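Local coordinates for protein kojibiose phosphorylase (Gut metagenome, PDB 6W0P) that belongs to glycoside hydrolase family 65, carbohydrate-active enzymes with an N-terminal domain, a helical central catalytic domain and a small C-terminal domain, at residues Ile445-Leu456 with Ala493-Leu504. Numbering follows the deposited sequence.
Sequences IEMLVEISKFLL and AKKCFQYLDKIL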
loop_
_atom_site.group_PDB
_atom_site.type_symbol
_atom_site.label_atom_id
_atom_site.label_comp_id
_atom_site.label_asym_id
_atom_site.label_seq_id
_atom_site.Cartn_x
_atom_site.Cartn_y
_atom_site.Cartn_z
ATOM N N ILE A 445 33.997 -4.545 13.210
ATOM C CA ILE A 445 33.873 -6.004 12.945
ATOM C C ILE A 445 32.460 -6.441 13.329
ATOM O O ILE A 445 31.813 -7.084 12.512
ATOM C CB ILE A 445 34.969 -6.771 13.701
ATOM C CG1 ILE A 445 36.358 -6.271 13.299
ATOM C CG2 ILE A 445 34.816 -8.279 13.503
ATOM C CD1 ILE A 445 37.485 -6.796 14.170
ATOM N N GLU A 446 31.993 -6.066 14.522
ATOM C CA GLU A 446 30.646 -6.443 15.010
ATOM C C GLU A 446 29.582 -6.019 13.980
ATOM O O GLU A 446 28.750 -6.882 13.605
ATOM C CB GLU A 446 30.356 -5.831 16.377
ATOM C CG GLU A 446 29.097 -6.422 16.989
ATOM C CD GLU A 446 28.640 -5.766 18.270
ATOM O OE1 GLU A 446 29.459 -5.058 18.878
ATOM O OE2 GLU A 446 27.459 -5.949 18.642
ATOM N N MET A 447 29.620 -4.753 13.545
ATOM C CA MET A 447 28.675 -4.169 12.555
ATOM C C MET A 447 28.750 -4.952 11.248
ATOM O O MET A 447 27.682 -5.175 10.654
ATOM C CB MET A 447 29.000 -2.706 12.256
ATOM C CG MET A 447 28.791 -1.822 13.441
ATOM S SD MET A 447 29.430 -0.188 13.155
ATOM C CE MET A 447 27.990 0.556 12.386
ATOM N N LEU A 448 29.954 -5.336 10.821
ATOM C CA LEU A 448 30.160 -6.029 9.522
ATOM C C LEU A 448 29.613 -7.468 9.603
ATOM O O LEU A 448 29.043 -7.961 8.576
ATOM C CB LEU A 448 31.645 -6.028 9.168
ATOM C CG LEU A 448 32.255 -4.670 8.815
ATOM C CD1 LEU A 448 33.727 -4.841 8.456
ATOM C CD2 LEU A 448 31.510 -3.999 7.659
ATOM N N VAL A 449 29.781 -8.146 10.750
ATOM C CA VAL A 449 29.311 -9.553 10.923
ATOM C C VAL A 449 27.783 -9.523 10.933
ATOM O O VAL A 449 27.168 -10.336 10.236
ATOM C CB VAL A 449 29.913 -10.215 12.181
ATOM C CG1 VAL A 449 29.165 -11.482 12.588
ATOM C CG2 VAL A 449 31.390 -10.509 11.978
ATOM N N GLU A 450 27.202 -8.585 11.682
ATOM C CA GLU A 450 25.726 -8.459 11.789
ATOM C C GLU A 450 25.133 -8.157 10.408
ATOM O O GLU A 450 24.126 -8.804 10.074
ATOM C CB GLU A 450 25.319 -7.404 12.823
ATOM C CG GLU A 450 25.691 -7.782 14.252
ATOM C CD GLU A 450 24.997 -9.000 14.850
ATOM O OE1 GLU A 450 24.085 -9.553 14.197
ATOM O OE2 GLU A 450 25.405 -9.413 15.961
ATOM N N ILE A 451 25.717 -7.226 9.634
ATOM C CA ILE A 451 25.180 -6.861 8.286
ATOM C C ILE A 451 25.311 -8.075 7.370
ATOM O O ILE A 451 24.326 -8.397 6.686
ATOM C CB ILE A 451 25.862 -5.622 7.683
ATOM C CG1 ILE A 451 25.550 -4.358 8.486
ATOM C CG2 ILE A 451 25.487 -5.462 6.219
ATOM C CD1 ILE A 451 26.564 -3.269 8.275
ATOM N N SER A 452 26.460 -8.753 7.383
ATOM C CA SER A 452 26.698 -9.970 6.567
ATOM C C SER A 452 25.661 -11.044 6.919
ATOM O O SER A 452 25.099 -11.625 5.996
ATOM C CB SER A 452 28.114 -10.454 6.692
ATOM O OG SER A 452 29.001 -9.429 6.281
ATOM N N LYS A 453 25.390 -11.272 8.203
ATOM C CA LYS A 453 24.348 -12.241 8.659
ATOM C C LYS A 453 22.990 -11.922 8.018
ATOM O O LYS A 453 22.314 -12.857 7.534
ATOM C CB LYS A 453 24.221 -12.193 10.179
ATOM C CG LYS A 453 25.227 -13.056 10.911
ATOM C CD LYS A 453 25.227 -12.843 12.412
ATOM C CE LYS A 453 23.919 -13.150 13.111
ATOM N NZ LYS A 453 23.841 -12.441 14.414
ATOM N N PHE A 454 22.574 -10.652 8.013
ATOM C CA PHE A 454 21.299 -10.242 7.369
ATOM C C PHE A 454 21.346 -10.563 5.873
ATOM O O PHE A 454 20.406 -11.173 5.365
ATOM C CB PHE A 454 21.011 -8.766 7.613
ATOM C CG PHE A 454 19.900 -8.233 6.758
ATOM C CD1 PHE A 454 18.626 -8.759 6.859
ATOM C CD2 PHE A 454 20.134 -7.209 5.854
ATOM C CE1 PHE A 454 17.598 -8.268 6.068
ATOM C CE2 PHE A 454 19.104 -6.727 5.066
ATOM C CZ PHE A 454 17.841 -7.251 5.179
ATOM N N LEU A 455 22.440 -10.199 5.203
ATOM C CA LEU A 455 22.565 -10.341 3.732
ATOM C C LEU A 455 22.505 -11.827 3.367
ATOM O O LEU A 455 21.918 -12.145 2.319
ATOM C CB LEU A 455 23.858 -9.682 3.254
ATOM C CG LEU A 455 23.861 -8.157 3.256
ATOM C CD1 LEU A 455 25.175 -7.623 2.692
ATOM C CD2 LEU A 455 22.683 -7.583 2.474
ATOM N N LEU A 456 23.076 -12.697 4.210
ATOM C CA LEU A 456 23.148 -14.173 3.981
ATOM C C LEU A 456 21.804 -14.846 4.261
ATOM O O LEU A 456 21.569 -15.894 3.664
ATOM C CB LEU A 456 24.232 -14.790 4.873
ATOM C CG LEU A 456 25.659 -14.608 4.369
ATOM C CD1 LEU A 456 26.668 -14.967 5.450
ATOM C CD2 LEU A 456 25.895 -15.436 3.117
ATOM N N ALA A 493 26.569 -6.399 -1.753
ATOM C CA ALA A 493 26.518 -7.536 -0.808
ATOM C C ALA A 493 27.815 -8.351 -0.918
ATOM O O ALA A 493 28.447 -8.666 0.123
ATOM C CB ALA A 493 25.308 -8.396 -1.088
ATOM N N LYS A 494 28.196 -8.706 -2.143
ATOM C CA LYS A 494 29.462 -9.426 -2.432
ATOM C C LYS A 494 30.637 -8.598 -1.897
ATOM O O LYS A 494 31.506 -9.202 -1.233
ATOM C CB LYS A 494 29.577 -9.719 -3.923
ATOM C CG LYS A 494 30.756 -10.602 -4.297
ATOM C CD LYS A 494 30.873 -10.937 -5.779
ATOM C CE LYS A 494 32.104 -11.781 -6.054
ATOM N NZ LYS A 494 31.961 -12.542 -7.316
ATOM N N LYS A 495 30.625 -7.268 -2.071
ATOM C CA LYS A 495 31.692 -6.393 -1.519
ATOM C C LYS A 495 31.686 -6.465 0.011
ATOM O O LYS A 495 32.773 -6.459 0.602
ATOM C CB LYS A 495 31.565 -4.942 -1.982
ATOM C CG LYS A 495 32.012 -4.676 -3.410
ATOM C CD LYS A 495 33.505 -4.855 -3.617
ATOM C CE LYS A 495 33.997 -4.147 -4.855
ATOM N NZ LYS A 495 35.408 -4.487 -5.151
ATOM N N CYS A 496 30.521 -6.512 0.643
ATOM C CA CYS A 496 30.428 -6.665 2.115
ATOM C C CYS A 496 31.095 -7.987 2.534
ATOM O O CYS A 496 31.938 -7.973 3.450
ATOM C CB CYS A 496 28.992 -6.646 2.606
ATOM S SG CYS A 496 28.931 -6.491 4.410
ATOM N N PHE A 497 30.775 -9.084 1.848
ATOM C CA PHE A 497 31.259 -10.442 2.207
ATOM C C PHE A 497 32.784 -10.472 2.113
ATOM O O PHE A 497 33.417 -10.987 3.038
ATOM C CB PHE A 497 30.635 -11.513 1.309
ATOM C CG PHE A 497 29.147 -11.681 1.473
ATOM C CD1 PHE A 497 28.523 -11.348 2.657
ATOM C CD2 PHE A 497 28.383 -12.182 0.433
ATOM C CE1 PHE A 497 27.156 -11.487 2.798
ATOM C CE2 PHE A 497 27.015 -12.327 0.574
ATOM C CZ PHE A 497 26.404 -11.997 1.767
ATOM N N GLN A 498 33.341 -9.922 1.034
ATOM C CA GLN A 498 34.800 -9.970 0.768
ATOM C C GLN A 498 35.533 -9.070 1.769
ATOM O O GLN A 498 36.596 -9.482 2.247
ATOM C CB GLN A 498 35.087 -9.605 -0.678
ATOM C CG GLN A 498 34.552 -10.633 -1.661
ATOM C CD GLN A 498 34.730 -10.155 -3.080
ATOM O OE1 GLN A 498 34.696 -8.955 -3.349
ATOM N NE2 GLN A 498 34.922 -11.095 -3.995
ATOM N N TYR A 499 34.968 -7.928 2.163
ATOM C CA TYR A 499 35.621 -7.063 3.179
ATOM C C TYR A 499 35.674 -7.791 4.531
ATOM O O TYR A 499 36.726 -7.753 5.198
ATOM C CB TYR A 499 34.936 -5.703 3.309
ATOM C CG TYR A 499 35.713 -4.691 4.115
ATOM C CD1 TYR A 499 37.042 -4.400 3.824
ATOM C CD2 TYR A 499 35.122 -4.017 5.168
ATOM C CE1 TYR A 499 37.761 -3.466 4.556
ATOM C CE2 TYR A 499 35.821 -3.076 5.906
ATOM C CZ TYR A 499 37.144 -2.802 5.606
ATOM O OH TYR A 499 37.828 -1.877 6.347
ATOM N N LEU A 500 34.574 -8.406 4.953
ATOM C CA LEU A 500 34.526 -9.075 6.273
ATOM C C LEU A 500 35.553 -10.207 6.270
ATOM O O LEU A 500 36.345 -10.282 7.211
ATOM C CB LEU A 500 33.127 -9.625 6.553
ATOM C CG LEU A 500 33.007 -10.414 7.853
ATOM C CD1 LEU A 500 33.517 -9.605 9.034
ATOM C CD2 LEU A 500 31.572 -10.848 8.101
ATOM N N ASP A 501 35.509 -11.040 5.230
ATOM C CA ASP A 501 36.475 -12.134 4.978
ATOM C C ASP A 501 37.915 -11.646 5.194
ATOM O O ASP A 501 38.627 -12.295 5.984
ATOM C CB ASP A 501 36.288 -12.729 3.584
ATOM C CG ASP A 501 37.262 -13.874 3.361
ATOM O OD1 ASP A 501 38.457 -13.558 3.163
ATOM O OD2 ASP A 501 36.841 -15.065 3.464
ATOM N N LYS A 502 38.324 -10.559 4.523
ATOM C CA LYS A 502 39.677 -9.945 4.637
ATOM C C LYS A 502 39.930 -9.434 6.065
ATOM O O LYS A 502 41.046 -9.650 6.565
ATOM C CB LYS A 502 39.850 -8.822 3.617
ATOM C CG LYS A 502 41.126 -8.008 3.767
ATOM C CD LYS A 502 41.556 -7.339 2.477
ATOM C CE LYS A 502 42.386 -6.095 2.694
ATOM N NZ LYS A 502 41.534 -4.986 3.192
ATOM N N ILE A 503 38.956 -8.811 6.736
ATOM C CA ILE A 503 39.157 -8.377 8.150
ATOM C C ILE A 503 39.316 -9.610 9.067
ATOM O O ILE A 503 40.160 -9.562 9.977
ATOM C CB ILE A 503 38.047 -7.424 8.625
ATOM C CG1 ILE A 503 38.043 -6.113 7.835
ATOM C CG2 ILE A 503 38.187 -7.158 10.114
ATOM C CD1 ILE A 503 39.220 -5.196 8.136
ATOM N N LEU A 504 38.573 -10.689 8.845
ATOM C CA LEU A 504 38.645 -11.890 9.715
ATOM C C LEU A 504 40.001 -12.591 9.537
ATOM O O LEU A 504 40.466 -13.182 10.512
ATOM C CB LEU A 504 37.467 -12.818 9.408
ATOM C CG LEU A 504 36.096 -12.270 9.810
ATOM C CD1 LEU A 504 34.984 -13.259 9.485
ATOM C CD2 LEU A 504 36.059 -11.902 11.284
#
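Helices Ile-445 to Leu-456 and Ala-493 to Leu-504 run roughly antiparallel, their axes 9.9 Å apart at closest and 138° between directions, with Leu-448 opposite Leu-500, Ser-452 opposite Phe-497 and Leu-455 opposite Ala-493. At the middle, Leu-500 splits its two methyls: CD1 lies 3.7 Å from Val-449 CG2, while CD2 meets Ser-452 OG at 3.5 Å. That hydroxyl stays with its own helix, donating a hydrogen bond to Leu-448 O at 2.7 Å. With chi1 at -59°, OG folds back beside the backbone N, and the bond gives this buried hydroxyl an acceptor within its own helix; the carbonyl takes OG and Ser-452 N from opposite faces. Cys-496 lies next to it, its SG 4.0 Å from Ile-451 CG2. Toward one end, Phe-497 pushes CZ between Leu-455 CB and Leu-456 CD2, each 3.7 Å away, while Ser-452 O sits at the ring edge. Toward the other, Leu-448 CD1 reaches the CD2-CE2 side of Tyr-499, and Ile-445 crosses Ile-503 at an angle, CG1 against CG2. The pair belongs to the helical catalytic domain: helix 418-434 packs against Leu-448 and Tyr-499, whose ring meets Tyr-428 edge-to-face, and helix 513-518 covers Ile-445 and Val-449.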